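PDB 4RM7: acyl-CoA dehydrogenase from Slackia heliotrinireducens, which belongs to the acyl-CoA dehydrogenase family, whose fold sets a middle beta-sheet domain between two helical domains, and forms a four-chain assembly. Local coordinates for residues Asp6-Ser9 / Arg10-Arg14; Ser33-Arg36 / Lys37-Gly40; Leu52-Gly56 / Phe57-His61; Met286-Thr289 / Glu290-Val293. All coordinates share one frame; numbering follows the deposited sequence.

Overall arrangement
The four contacts are local ones, each joining neighbouring residues of the chain, and they differ in burial. Contacts 1 and 2 lie at the surface of the N-terminal domain and deal with helix ends: contact 1 starts helix 10-26 with a capping box, whereas contact 2 closes helix 29-38 with a Schellman motif and a salt-bridge network. Contact 3, a partly buried loop between helices 43-50 and 70-84, relies on aromatic and aliphatic packing; it touches contact 1, their centres about 15 Å apart. Contact 4 is buried within helix 282-311 of the C-terminal domain, where other subunits supply much of the cover, and its nearest atoms are about 12 Å from contact 1.

Contact 1 of 4, residues Asp6-Ser9 / Arg10-Arg14; sequences DGLS and RDEQR
Ser9 O accepts from Gln13 N at 2.9 Å, an i to i+4 bond at the point where the irregular run Asp6-Ser9 passes into helix 10-26. The side chains of Ser9 and Glu12 then bind each other's backbone. Ser9 OG sits between its own backbone N and carbonyl carbon (chi1 64°), which turns it toward the first turn of the helix, and it accepts from Glu12 N at 3.1 Å in a nearly straight bond. In return the extended Glu12 chain reaches back to Ser9, and its OE1 receives Ser9 N at 2.9 Å; the N-H arrives from above the carboxylate plane, 36° out of it. This exchange is a capping box with Ser9 as N-cap: it satisfies two N-H groups at a helix start that has no preceding turn to do so. Leu8 crosses Glu12 at about a right angle, its CB 3.6 Å from Glu12 OE1. The aliphatic part of Gln13 also packs on Leu8, with Gln13 CG 3.9 Å from Leu8 CB, while Gln13 NE2 is hydrogen-bonded to Tyr5 O. Phe71 of helix 70-84 touches both Leu8 and Glu12, and Arg307 forms a long, weak ion pair with Glu12.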
ATOM      1  N   ASP A   6      23.310 -13.714 -16.871  1.00104.66           N
ATOM      2  CA  ASP A   6      23.841 -14.979 -16.376  1.00106.17           C
ATOM      3  C   ASP A   6      22.638 -15.800 -15.925  1.00108.01           C
ATOM      4  O   ASP A   6      21.797 -15.300 -15.175  1.00112.31           O
ATOM      5  CB  ASP A   6      24.828 -14.767 -15.223  1.00108.82           C
ATOM      6  CG  ASP A   6      25.858 -13.682 -15.515  1.00113.40           C
ATOM      7  OD1 ASP A   6      26.274 -12.987 -14.560  1.00113.85           O
ATOM      8  OD2 ASP A   6      26.251 -13.525 -16.694  1.00115.27           O
ATOM      9  N   GLY A   7      22.532 -17.040 -16.392  1.00100.08           N
ATOM     10  CA  GLY A   7      21.376 -17.867 -16.068  1.00 87.61           C
ATOM     11  C   GLY A   7      20.559 -18.225 -17.293  1.00 72.48           C
ATOM     12  O   GLY A   7      19.804 -19.194 -17.286  1.00 68.33           O
ATOM     13  N   LEU A   8      20.693 -17.411 -18.336  1.00 66.99           N
ATOM     14  CA  LEU A   8      20.246 -17.767 -19.677  1.00 58.25           C
ATOM     15  C   LEU A   8      21.302 -18.635 -20.342  1.00 58.94           C
ATOM     16  O   LEU A   8      22.491 -18.494 -20.062  1.00 67.88           O
ATOM     17  CB  LEU A   8      20.021 -16.526 -20.532  1.00 57.09           C
ATOM     18  CG  LEU A   8      19.063 -15.449 -20.051  1.00 56.04           C
ATOM     19  CD1 LEU A   8      19.046 -14.324 -21.068  1.00 53.32           C
ATOM     20  CD2 LEU A   8      17.690 -16.057 -19.866  1.00 49.28           C
ATOM     21  N   SER A   9      20.878 -19.506 -21.247  1.00 53.92           N
ATOM     22  CA  SER A   9      21.808 -20.299 -22.032  1.00 51.85           C
ATOM     23  C   SER A   9      22.539 -19.402 -23.017  1.00 54.15           C
ATOM     24  O   SER A   9      22.103 -18.273 -23.238  1.00 59.88           O
ATOM     25  CB  SER A   9      21.051 -21.391 -22.770  1.00 50.69           C
ATOM     26  OG  SER A   9      20.165 -20.787 -23.699  1.00 58.27           O
ATOM     27  N   ARG A  10      23.634 -19.888 -23.610  1.00 53.09           N
ATOM     28  CA  ARG A  10      24.302 -19.155 -24.694  1.00 55.18           C
ATOM     29  C   ARG A  10      23.350 -18.830 -25.833  1.00 57.06           C
ATOM     30  O   ARG A  10      23.391 -17.726 -26.378  1.00 54.11           O
ATOM     31  CB  ARG A  10      25.461 -19.940 -25.283  1.00 62.51           C
ATOM     32  CG  ARG A  10      26.693 -19.901 -24.474  1.00 71.11           C
ATOM     33  CD  ARG A  10      27.756 -18.979 -25.024  1.00 64.13           C
ATOM     34  NE  ARG A  10      28.819 -18.973 -24.033  1.00 63.66           N
ATOM     35  CZ  ARG A  10      29.855 -19.798 -24.054  1.00 64.98           C
ATOM     36  NH1 ARG A  10      30.759 -19.738 -23.086  1.00 75.08           N
ATOM     37  NH2 ARG A  10      30.001 -20.658 -25.054  1.00 60.28           N
ATOM     38  N   ASP A  11      22.527 -19.813 -26.210  1.00 55.02           N
ATOM     39  CA  ASP A  11      21.572 -19.645 -27.303  1.00 57.62           C
ATOM     40  C   ASP A  11      20.598 -18.514 -26.993  1.00 54.14           C
ATOM     41  O   ASP A  11      20.403 -17.627 -27.816  1.00 52.87           O
ATOM     42  CB  ASP A  11      20.811 -20.943 -27.581  1.00 59.73           C
ATOM     43  CG  ASP A  11      21.686 -22.006 -28.230  1.00 70.59           C
ATOM     44  OD1 ASP A  11      22.612 -21.642 -28.983  1.00 75.81           O
ATOM     45  OD2 ASP A  11      21.451 -23.207 -27.983  1.00 79.59           O
ATOM     46  N   GLU A  12      20.019 -18.537 -25.796  1.00 49.04           N
ATOM     47  CA  GLU A  12      19.139 -17.467 -25.350  1.00 48.47           C
ATOM     48  C   GLU A  12      19.852 -16.107 -25.338  1.00 57.05           C
ATOM     49  O   GLU A  12      19.283 -15.088 -25.753  1.00 63.09           O
ATOM     50  CB  GLU A  12      18.577 -17.803 -23.968  1.00 49.22           C
ATOM     51  CG  GLU A  12      17.525 -18.936 -24.017  1.00 49.70           C
ATOM     52  CD  GLU A  12      17.288 -19.614 -22.662  1.00 56.06           C
ATOM     53  OE1 GLU A  12      18.050 -19.352 -21.706  1.00 63.32           O
ATOM     54  OE2 GLU A  12      16.337 -20.421 -22.551  1.00 59.54           O
ATOM     55  N   GLN A  13      21.102 -16.083 -24.894  1.00 52.58           N
ATOM     56  CA  GLN A  13      21.844 -14.836 -24.871  1.00 53.86           C
ATOM     57  C   GLN A  13      22.124 -14.304 -26.276  1.00 53.68           C
ATOM     58  O   GLN A  13      22.095 -13.091 -26.503  1.00 56.75           O
ATOM     59  CB  GLN A  13      23.154 -15.013 -24.110  1.00 59.96           C
ATOM     60  CG  GLN A  13      22.983 -15.115 -22.617  1.00 64.59           C
ATOM     61  CD  GLN A  13      24.215 -15.661 -21.918  1.00 73.10           C
ATOM     62  OE1 GLN A  13      25.284 -15.803 -22.521  1.00 83.06           O
ATOM     63  NE2 GLN A  13      24.068 -15.981 -20.635  1.00 69.99           N
ATOM     64  N   ARG A  14      22.406 -15.198 -27.220  1.00 53.53           N
ATOM     65  CA  ARG A  14      22.668 -14.751 -28.588  1.00 55.11           C
ATOM     66  C   ARG A  14      21.406 -14.129 -29.197  1.00 50.83           C
ATOM     67  O   ARG A  14      21.483 -13.111 -29.900  1.00 52.17           O
ATOM     68  CB  ARG A  14      23.166 -15.899 -29.467  1.00 50.48           C
ATOM     69  CG  ARG A  14      24.627 -16.201 -29.311  1.00 51.47           C
ATOM     70  CD  ARG A  14      25.147 -17.018 -30.483  1.00 48.82           C
ATOM     71  NE  ARG A  14      26.609 -17.154 -30.451  1.00 50.36           N
ATOM     72  CZ  ARG A  14      27.252 -18.190 -29.925  1.00 63.45           C
ATOM     73  NH1 ARG A  14      26.572 -19.185 -29.368  1.00 74.36           N
ATOM     74  NH2 ARG A  14      28.576 -18.231 -29.946  1.00 71.46           N
TER

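Contact 2 of 4, residues Ser33-Arg36 / Lys37-Gly40; sequences SKWR and KDQG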
ATOM      1  N   SER A  33       9.429   8.716 -31.342  1.00 64.89           N
ATOM      2  CA  SER A  33       8.558   9.875 -31.218  1.00 68.45           C
ATOM      3  C   SER A  33       7.696  10.068 -32.459  1.00 71.89           C
ATOM      4  O   SER A  33       6.499  10.336 -32.362  1.00 77.07           O
ATOM      5  CB  SER A  33       9.373  11.126 -30.955  1.00 67.75           C
ATOM      6  OG  SER A  33       8.507  12.194 -30.661  1.00 75.76           O
ATOM      7  N   LYS A  34       8.298   9.910 -33.627  1.00 70.32           N
ATOM      8  CA  LYS A  34       7.555  10.077 -34.863  1.00 69.99           C
ATOM      9  C   LYS A  34       6.568   8.943 -35.045  1.00 66.97           C
ATOM     10  O   LYS A  34       5.457   9.160 -35.508  1.00 71.31           O
ATOM     11  CB  LYS A  34       8.502  10.156 -36.071  1.00 74.19           C
ATOM     12  CG  LYS A  34       7.811   9.973 -37.432  1.00 73.11           C
ATOM     13  CD  LYS A  34       8.795  10.111 -38.588  1.00 74.70           C
ATOM     14  CE  LYS A  34       8.141   9.754 -39.909  1.00 81.38           C
ATOM     15  NZ  LYS A  34       7.027  10.702 -40.252  1.00 94.74           N
ATOM     16  N   TRP A  35       6.974   7.730 -34.685  1.00 71.92           N
ATOM     17  CA  TRP A  35       6.137   6.563 -34.953  1.00 72.53           C
ATOM     18  C   TRP A  35       4.939   6.544 -34.009  1.00 76.03           C
ATOM     19  O   TRP A  35       3.864   6.080 -34.381  1.00 80.15           O
ATOM     20  CB  TRP A  35       6.960   5.271 -34.847  1.00 63.12           C
ATOM     21  CG  TRP A  35       8.037   5.219 -35.884  1.00 69.16           C
ATOM     22  CD1 TRP A  35       8.057   5.905 -37.062  1.00 69.54           C
ATOM     23  CD2 TRP A  35       9.263   4.473 -35.833  1.00 64.81           C
ATOM     24  NE1 TRP A  35       9.208   5.624 -37.751  1.00 68.34           N
ATOM     25  CE2 TRP A  35       9.969   4.753 -37.021  1.00 65.73           C
ATOM     26  CE3 TRP A  35       9.832   3.599 -34.903  1.00 56.33           C
ATOM     27  CZ2 TRP A  35      11.213   4.193 -37.303  1.00 64.70           C
ATOM     28  CZ3 TRP A  35      11.066   3.033 -35.188  1.00 54.43           C
ATOM     29  CH2 TRP A  35      11.741   3.334 -36.378  1.00 62.15           C
ATOM     30  N   ARG A  36       5.134   7.062 -32.796  1.00 71.37           N
ATOM     31  CA  ARG A  36       4.033   7.287 -31.861  1.00 70.14           C
ATOM     32  C   ARG A  36       3.013   8.217 -32.509  1.00 77.18           C
ATOM     33  O   ARG A  36       1.809   8.002 -32.412  1.00 85.99           O
ATOM     34  CB  ARG A  36       4.535   7.886 -30.539  1.00 67.47           C
ATOM     35  CG  ARG A  36       4.729   6.874 -29.425  1.00 70.17           C
ATOM     36  CD  ARG A  36       4.872   7.543 -28.063  1.00 77.70           C
ATOM     37  NE  ARG A  36       6.241   7.484 -27.544  1.00 88.23           N
ATOM     38  CZ  ARG A  36       6.655   6.644 -26.591  1.00 89.94           C
ATOM     39  NH1 ARG A  36       5.802   5.779 -26.042  1.00 89.45           N
ATOM     40  NH2 ARG A  36       7.925   6.665 -26.182  1.00 81.81           N
ATOM     41  N   LYS A  37       3.519   9.240 -33.189  1.00 77.96           N
ATOM     42  CA  LYS A  37       2.693  10.224 -33.874  1.00 76.49           C
ATOM     43  C   LYS A  37       1.978   9.623 -35.088  1.00 82.16           C
ATOM     44  O   LYS A  37       0.845   9.992 -35.387  1.00 91.65           O
ATOM     45  CB  LYS A  37       3.565  11.413 -34.285  1.00 84.84           C
ATOM     46  CG  LYS A  37       2.905  12.449 -35.184  1.00 98.79           C
ATOM     47  CD  LYS A  37       3.377  12.340 -36.637  1.00101.04           C
ATOM     48  CE  LYS A  37       4.873  12.613 -36.790  1.00 98.80           C
ATOM     49  NZ  LYS A  37       5.301  12.553 -38.225  1.00100.92           N
ATOM     50  N   ASP A  38       2.632   8.698 -35.786  1.00 83.55           N
ATOM     51  CA  ASP A  38       2.035   8.077 -36.970  1.00 87.92           C
ATOM     52  C   ASP A  38       1.177   6.873 -36.580  1.00 90.89           C
ATOM     53  O   ASP A  38       0.486   6.292 -37.422  1.00 87.55           O
ATOM     54  CB  ASP A  38       3.112   7.635 -37.967  1.00 87.44           C
ATOM     55  CG  ASP A  38       3.924   8.796 -38.523  1.00 97.91           C
ATOM     56  OD1 ASP A  38       5.151   8.624 -38.694  1.00101.00           O
ATOM     57  OD2 ASP A  38       3.343   9.868 -38.804  1.00106.24           O
ATOM     58  N   GLN A  39       1.235   6.507 -35.300  1.00 90.22           N
ATOM     59  CA  GLN A  39       0.521   5.345 -34.777  1.00 82.92           C
ATOM     60  C   GLN A  39       0.819   4.114 -35.617  1.00 87.94           C
ATOM     61  O   GLN A  39      -0.091   3.449 -36.113  1.00 96.36           O
ATOM     62  CB  GLN A  39      -0.984   5.606 -34.733  1.00 80.01           C
ATOM     63  CG  GLN A  39      -1.349   6.849 -33.948  1.00 84.63           C
ATOM     64  CD  GLN A  39      -2.819   7.182 -34.040  1.00 89.75           C
ATOM     65  OE1 GLN A  39      -3.647   6.311 -34.292  1.00 90.20           O
ATOM     66  NE2 GLN A  39      -3.152   8.454 -33.839  1.00 95.28           N
ATOM     67  N   GLY A  40       2.101   3.825 -35.788  1.00 83.78           N
ATOM     68  CA  GLY A  40       2.510   2.691 -36.587  1.00 78.86           C
ATOM     69  C   GLY A  40       3.955   2.763 -37.027  1.00 76.28           C
ATOM     70  O   GLY A  40       4.555   3.845 -37.088  1.00 80.28           O
TER
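Lys34 and Asp38 face each other one turn apart on the last part of helix 29-38, joined both by backbone and by side chain. The Lys34 chain runs out extended and turns only at its end (chi4 64°), which swings NZ back to Asp38 OD1 at 3.2 Å, a weak hydrogen bond within a salt bridge. Lys37 takes a different shape: it bends at chi2 (-105°) and again at chi3, curling over the helix so that Lys37 CE lies 3.7 Å from Lys34 O and its ammonium turns to the other carboxylate oxygen. The bond from Lys37 NZ to Asp38 OD2, at 3.4 Å, is weak as well. The single carboxylate lies against both ammonium groups, one at each oxygen, and probably eases the repulsion between Lys34 NZ and Lys37 NZ, which are 3.2 Å apart. Asp38 OD1 lies at the edge of the Trp35 ring, near its plane, and Trp35 CB is 3.6 Å from Gly40 O. The indole continues onto Leu41 and Pro42, whereas Arg36 extends to helix 351-362. Gln39 leaves the helix with positive phi (52°), and this reversal brings Gly40 N to Trp35 O at 3.2 Å and, more weakly, Gln39 N to Arg36 O at 3.3 Å. These bonds define a Schellman motif, a common way of ending an alpha-helix, with Gln39 as its C-prime residue.

Contact 3 of 4, residues Leu52-Gly56 / Phe57-His61; sequences LDFNG and FGVIH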
ATOM      1  N   LEU A  52      14.513 -11.165 -38.869  1.00 49.70           N
ATOM      2  CA  LEU A  52      15.498 -11.271 -37.814  1.00 51.74           C
ATOM      3  C   LEU A  52      16.041 -12.673 -37.679  1.00 58.34           C
ATOM      4  O   LEU A  52      15.345 -13.641 -37.932  1.00 64.88           O
ATOM      5  CB  LEU A  52      14.880 -10.875 -36.489  1.00 48.34           C
ATOM      6  CG  LEU A  52      15.154  -9.466 -36.000  1.00 54.88           C
ATOM      7  CD1 LEU A  52      14.403  -9.221 -34.711  1.00 41.25           C
ATOM      8  CD2 LEU A  52      16.638  -9.268 -35.805  1.00 61.49           C
ATOM      9  N   ASP A  53      17.295 -12.780 -37.279  1.00 48.21           N
ATOM     10  CA  ASP A  53      17.846 -14.079 -36.991  1.00 54.17           C
ATOM     11  C   ASP A  53      17.523 -14.376 -35.551  1.00 61.20           C
ATOM     12  O   ASP A  53      18.097 -13.805 -34.650  1.00 66.50           O
ATOM     13  CB  ASP A  53      19.358 -14.089 -37.179  1.00 56.44           C
ATOM     14  CG  ASP A  53      19.980 -15.420 -36.815  1.00 69.20           C
ATOM     15  OD1 ASP A  53      21.199 -15.482 -36.599  1.00 82.33           O
ATOM     16  OD2 ASP A  53      19.252 -16.417 -36.746  1.00 72.93           O
ATOM     17  N   PHE A  54      16.629 -15.322 -35.346  1.00 53.35           N
ATOM     18  CA  PHE A  54      16.122 -15.614 -34.034  1.00 48.00           C
ATOM     19  C   PHE A  54      16.906 -16.740 -33.406  1.00 53.58           C
ATOM     20  O   PHE A  54      16.522 -17.270 -32.386  1.00 62.45           O
ATOM     21  CB  PHE A  54      14.633 -15.918 -34.082  1.00 51.38           C
ATOM     22  CG  PHE A  54      13.782 -14.705 -34.281  1.00 45.78           C
ATOM     23  CD1 PHE A  54      13.676 -13.757 -33.297  1.00 49.81           C
ATOM     24  CD2 PHE A  54      13.093 -14.516 -35.450  1.00 44.70           C
ATOM     25  CE1 PHE A  54      12.895 -12.642 -33.477  1.00 38.82           C
ATOM     26  CE2 PHE A  54      12.316 -13.403 -35.638  1.00 45.04           C
ATOM     27  CZ  PHE A  54      12.216 -12.464 -34.649  1.00 42.10           C
ATOM     28  N   ASN A  55      18.009 -17.104 -34.039  1.00 55.97           N
ATOM     29  CA  ASN A  55      18.910 -18.100 -33.497  1.00 60.96           C
ATOM     30  C   ASN A  55      18.229 -19.427 -33.304  1.00 58.93           C
ATOM     31  O   ASN A  55      18.488 -20.129 -32.349  1.00 58.46           O
ATOM     32  CB  ASN A  55      19.491 -17.624 -32.176  1.00 55.28           C
ATOM     33  CG  ASN A  55      20.789 -18.306 -31.834  1.00 60.47           C
ATOM     34  OD1 ASN A  55      21.555 -18.674 -32.710  1.00 68.35           O
ATOM     35  ND2 ASN A  55      21.047 -18.465 -30.555  1.00 57.30           N
ATOM     36  N   GLY A  56      17.337 -19.750 -34.221  1.00 54.93           N
ATOM     37  CA  GLY A  56      16.756 -21.068 -34.305  1.00 52.09           C
ATOM     38  C   GLY A  56      15.601 -21.287 -33.371  1.00 56.75           C
ATOM     39  O   GLY A  56      15.007 -22.344 -33.355  1.00 64.24           O
ATOM     40  N   PHE A  57      15.270 -20.277 -32.592  1.00 53.16           N
ATOM     41  CA  PHE A  57      14.107 -20.360 -31.746  1.00 49.15           C
ATOM     42  C   PHE A  57      12.851 -20.225 -32.569  1.00 55.99           C
ATOM     43  O   PHE A  57      12.862 -19.607 -33.613  1.00 64.86           O
ATOM     44  CB  PHE A  57      14.164 -19.309 -30.666  1.00 41.82           C
ATOM     45  CG  PHE A  57      15.101 -19.649 -29.567  1.00 45.13           C
ATOM     46  CD1 PHE A  57      14.744 -20.560 -28.609  1.00 43.02           C
ATOM     47  CD2 PHE A  57      16.344 -19.079 -29.508  1.00 46.08           C
ATOM     48  CE1 PHE A  57      15.606 -20.890 -27.598  1.00 43.10           C
ATOM     49  CE2 PHE A  57      17.215 -19.403 -28.501  1.00 47.83           C
ATOM     50  CZ  PHE A  57      16.846 -20.312 -27.543  1.00 43.84           C
ATOM     51  N   GLY A  58      11.770 -20.817 -32.097  1.00 52.26           N
ATOM     52  CA  GLY A  58      10.484 -20.659 -32.737  1.00 46.78           C
ATOM     53  C   GLY A  58       9.774 -19.408 -32.254  1.00 48.98           C
ATOM     54  O   GLY A  58       8.911 -19.483 -31.372  1.00 46.99           O
ATOM     55  N   VAL A  59      10.135 -18.256 -32.824  1.00 45.35           N
ATOM     56  CA  VAL A  59       9.528 -16.988 -32.421  1.00 46.06           C
ATOM     57  C   VAL A  59       8.350 -16.585 -33.318  1.00 51.27           C
ATOM     58  O   VAL A  59       7.277 -16.226 -32.824  1.00 52.72           O
ATOM     59  CB  VAL A  59      10.576 -15.856 -32.399  1.00 45.78           C
ATOM     60  CG1 VAL A  59       9.907 -14.518 -32.154  1.00 42.63           C
ATOM     61  CG2 VAL A  59      11.593 -16.122 -31.320  1.00 39.73           C
ATOM     62  N   ILE A  60       8.548 -16.633 -34.630  1.00 52.50           N
ATOM     63  CA  ILE A  60       7.438 -16.437 -35.557  1.00 55.08           C
ATOM     64  C   ILE A  60       7.070 -17.732 -36.301  1.00 56.24           C
ATOM     65  O   ILE A  60       6.262 -17.708 -37.216  1.00 65.35           O
ATOM     66  CB  ILE A  60       7.738 -15.324 -36.599  1.00 54.30           C
ATOM     67  CG1 ILE A  60       8.926 -15.689 -37.473  1.00 53.05           C
ATOM     68  CG2 ILE A  60       8.001 -13.995 -35.920  1.00 46.62           C
ATOM     69  CD1 ILE A  60       9.107 -14.726 -38.622  1.00 50.70           C
ATOM     70  N   HIS A  61       7.663 -18.853 -35.902  1.00 56.73           N
ATOM     71  CA  HIS A  61       7.346 -20.155 -36.483  1.00 55.14           C
ATOM     72  C   HIS A  61       7.443 -21.211 -35.392  1.00 62.06           C
ATOM     73  O   HIS A  61       8.048 -20.957 -34.359  1.00 67.78           O
ATOM     74  CB  HIS A  61       8.284 -20.483 -37.655  1.00 56.00           C
ATOM     75  CG  HIS A  61       9.604 -21.084 -37.254  1.00 61.03           C
ATOM     76  ND1 HIS A  61      10.584 -20.372 -36.594  1.00 60.82           N
ATOM     77  CD2 HIS A  61      10.121 -22.319 -37.470  1.00 59.51           C
ATOM     78  CE1 HIS A  61      11.639 -21.149 -36.402  1.00 54.30           C
ATOM     79  NE2 HIS A  61      11.384 -22.334 -36.924  1.00 59.11           N
TER
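Phe54 and Phe57 carry most of this contact, with Val59 completing it in the loop between helices 43-50 and 70-84. With CG opposite the carbonyl carbon (chi1 -75°), the Phe54 ring is placed under Val59, whose CB lies 3.9 Å from the Phe54 ring centroid and 14° off the normal, a CH-pi contact; Leu52 CB covers the opposite face. Both Val59 methyls lie on the same face as Val59 CB, CG1 over the ring, 3.8 Å from Phe54 CE1, and CG2 nearer the rim, 3.7 Å from Phe54 CD1. Phe57 meets the backbone of Phe54, not its ring. Phe57 N donates to Phe54 O at 3.3 Å, from well above the carbonyl plane, closing a type I' turn over Asn55 and Gly56. The same oxygen lies in the plane of the Phe57 ring, at its edge, 3.4 Å from Phe57 CD2. An Asx turn overlaps the start of the beta turn: Asn55 N donates to Asp53 OD2 at 3.1 Å, and Asn55 ND2 is hydrogen-bonded to Asp11 O of helix 10-26. Phe54 O therefore faces an N-H and the weakly positive rim of a ring, so electrostatics probably steady the turn while dispersion holds Phe54 against Val59.

Contact 4 of 4, residues Met286-Thr289 / Glu290-Val293; sequences MKLT and EMEV
Met286-Thr289 and Glu290-Val293 are successive turns of helix 282-311 in the C-terminal domain, and the contact between them is buried, intrahelical packing. Four regular i to i+4 bonds join them, among them Glu290 N to Met286 O at 2.8 Å and Val293 N to Thr289 O at 2.9 Å; the first two donors, Glu290 N and Met291 N, approach nearly along the C=O axis. Met286 O takes a second donor, Thr289 OG1, at 3.2 Å. With chi1 at 59° the hydroxyl points back toward the preceding turn, so a buried polar group finds its partner within the helix. Met291, modelled as selenomethionine, runs back along the helix surface and bends at chi3 (85°): its SE lies 3.4 Å from Lys287 O and 4.2 Å from Leu288 CD2. Leu288 and Met291 thereby form a joint apolar patch that packs on Met261 of helix 234-270, and Met291 also reaches Ile340 of helix 316-341. Thr289 and Val293 pack on Ala376 and Leu321 of the second subunit. The charged ends bind other chains: Lys287 forms a salt bridge with Glu370 of the fourth subunit, while Glu290 and Glu292 are hydrogen-bonded to Tyr324 and Tyr384 of the second. Packing on two helices of its own chain, and on other subunits through mixed apolar and polar contacts, fits the C-terminal helical bundle through which acyl-CoA dehydrogenases form tetramers.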
HETATM    1  N   MSE A 286      15.563   4.404  -1.334  1.00 47.60           N
HETATM    2  CA  MSE A 286      14.512   3.467  -1.094  1.00 51.54           C
HETATM    3  C   MSE A 286      13.628   3.240  -2.323  1.00 47.77           C
HETATM    4  O   MSE A 286      13.283   2.098  -2.642  1.00 47.28           O
HETATM    5  CB  MSE A 286      13.644   3.907   0.068  1.00 55.95           C
HETATM    6  CG  MSE A 286      12.451   2.966   0.171  1.00 62.19           C
HETATM    7 SE   MSE A 286      10.861   3.986   0.256  0.71105.36          SE
HETATM    8  CE  MSE A 286      11.065   4.379   2.160  1.00 56.00           C
ATOM      9  N   LYS A 287      13.253   4.315  -3.006  1.00 49.13           N
ATOM     10  CA  LYS A 287      12.433   4.168  -4.207  1.00 47.62           C
ATOM     11  C   LYS A 287      13.122   3.221  -5.193  1.00 44.80           C
ATOM     12  O   LYS A 287      12.498   2.314  -5.732  1.00 39.94           O
ATOM     13  CB  LYS A 287      12.163   5.519  -4.859  1.00 46.70           C
ATOM     14  CG  LYS A 287      10.846   6.155  -4.447  1.00 57.20           C
ATOM     15  CD  LYS A 287      10.591   7.402  -5.304  1.00 65.30           C
ATOM     16  CE  LYS A 287       9.523   8.303  -4.709  1.00 66.16           C
ATOM     17  NZ  LYS A 287      10.053   9.218  -3.650  1.00 69.06           N
ATOM     18  N   LEU A 288      14.426   3.417  -5.369  1.00 42.09           N
ATOM     19  CA  LEU A 288      15.237   2.573  -6.228  1.00 43.38           C
ATOM     20  C   LEU A 288      15.200   1.091  -5.853  1.00 46.57           C
ATOM     21  O   LEU A 288      15.000   0.250  -6.735  1.00 44.53           O
ATOM     22  CB  LEU A 288      16.686   3.074  -6.231  1.00 46.29           C
ATOM     23  CG  LEU A 288      16.862   4.334  -7.087  1.00 46.83           C
ATOM     24  CD1 LEU A 288      18.320   4.728  -7.218  1.00 45.49           C
ATOM     25  CD2 LEU A 288      16.247   4.095  -8.454  1.00 43.17           C
ATOM     26  N   THR A 289      15.442   0.764  -4.600  1.00 47.14           N
ATOM     27  CA  THR A 289      15.383  -0.619  -4.180  1.00 49.95           C
ATOM     28  C   THR A 289      13.969  -1.177  -4.294  1.00 49.06           C
ATOM     29  O   THR A 289      13.772  -2.311  -4.680  1.00 44.62           O
ATOM     30  CB  THR A 289      16.069  -0.894  -2.811  1.00 55.54           C
ATOM     31  OG1 THR A 289      15.468  -0.114  -1.784  1.00 66.32           O
ATOM     32  CG2 THR A 289      17.543  -0.623  -2.848  1.00 62.11           C
ATOM     33  N   GLU A 290      12.986  -0.366  -3.956  1.00 45.15           N
ATOM     34  CA  GLU A 290      11.585  -0.770  -4.095  1.00 42.80           C
ATOM     35  C   GLU A 290      11.275  -1.142  -5.564  1.00 43.28           C
ATOM     36  O   GLU A 290      10.697  -2.182  -5.858  1.00 44.72           O
ATOM     37  CB  GLU A 290      10.678   0.356  -3.612  1.00 43.70           C
ATOM     38  CG  GLU A 290       9.266  -0.052  -3.405  1.00 63.27           C
ATOM     39  CD  GLU A 290       9.056  -0.664  -2.033  1.00 75.17           C
ATOM     40  OE1 GLU A 290       9.651  -0.157  -1.049  1.00 74.42           O
ATOM     41  OE2 GLU A 290       8.305  -1.661  -1.948  1.00 77.59           O
HETATM   42  N   MSE A 291      11.713  -0.289  -6.487  1.00 43.48           N
HETATM   43  CA  MSE A 291      11.569  -0.544  -7.921  1.00 41.67           C
HETATM   44  C   MSE A 291      12.316  -1.794  -8.408  1.00 40.80           C
HETATM   45  O   MSE A 291      11.781  -2.569  -9.198  1.00 43.52           O
HETATM   46  CB  MSE A 291      12.044   0.671  -8.713  1.00 40.15           C
HETATM   47  CG  MSE A 291      11.128   1.872  -8.567  1.00 46.58           C
HETATM   48 SE   MSE A 291      12.061   3.564  -8.825  0.71 47.89          SE
HETATM   49  CE  MSE A 291      11.971   3.730 -10.784  1.00 40.10           C
ATOM     50  N   GLU A 292      13.549  -1.988  -7.958  1.00 35.60           N
ATOM     51  CA  GLU A 292      14.287  -3.150  -8.398  1.00 34.69           C
ATOM     52  C   GLU A 292      13.654  -4.438  -7.833  1.00 36.93           C
ATOM     53  O   GLU A 292      13.701  -5.487  -8.482  1.00 41.40           O
ATOM     54  CB  GLU A 292      15.760  -3.036  -8.004  1.00 37.37           C
ATOM     55  CG  GLU A 292      16.665  -4.054  -8.729  1.00 39.27           C
ATOM     56  CD  GLU A 292      16.669  -3.890 -10.269  1.00 42.52           C
ATOM     57  OE1 GLU A 292      16.489  -2.767 -10.752  1.00 53.10           O
ATOM     58  OE2 GLU A 292      16.864  -4.877 -11.007  1.00 51.54           O
ATOM     59  N   VAL A 293      13.053  -4.367  -6.646  1.00 38.85           N
ATOM     60  CA  VAL A 293      12.350  -5.525  -6.099  1.00 40.42           C
ATOM     61  C   VAL A 293      11.155  -5.879  -6.984  1.00 44.22           C
ATOM     62  O   VAL A 293      10.927  -7.048  -7.319  1.00 43.30           O
ATOM     63  CB  VAL A 293      11.834  -5.291  -4.682  1.00 35.21           C
ATOM     64  CG1 VAL A 293      10.811  -6.352  -4.333  1.00 33.66           C
ATOM     65  CG2 VAL A 293      12.964  -5.297  -3.675  1.00 36.46           C
TER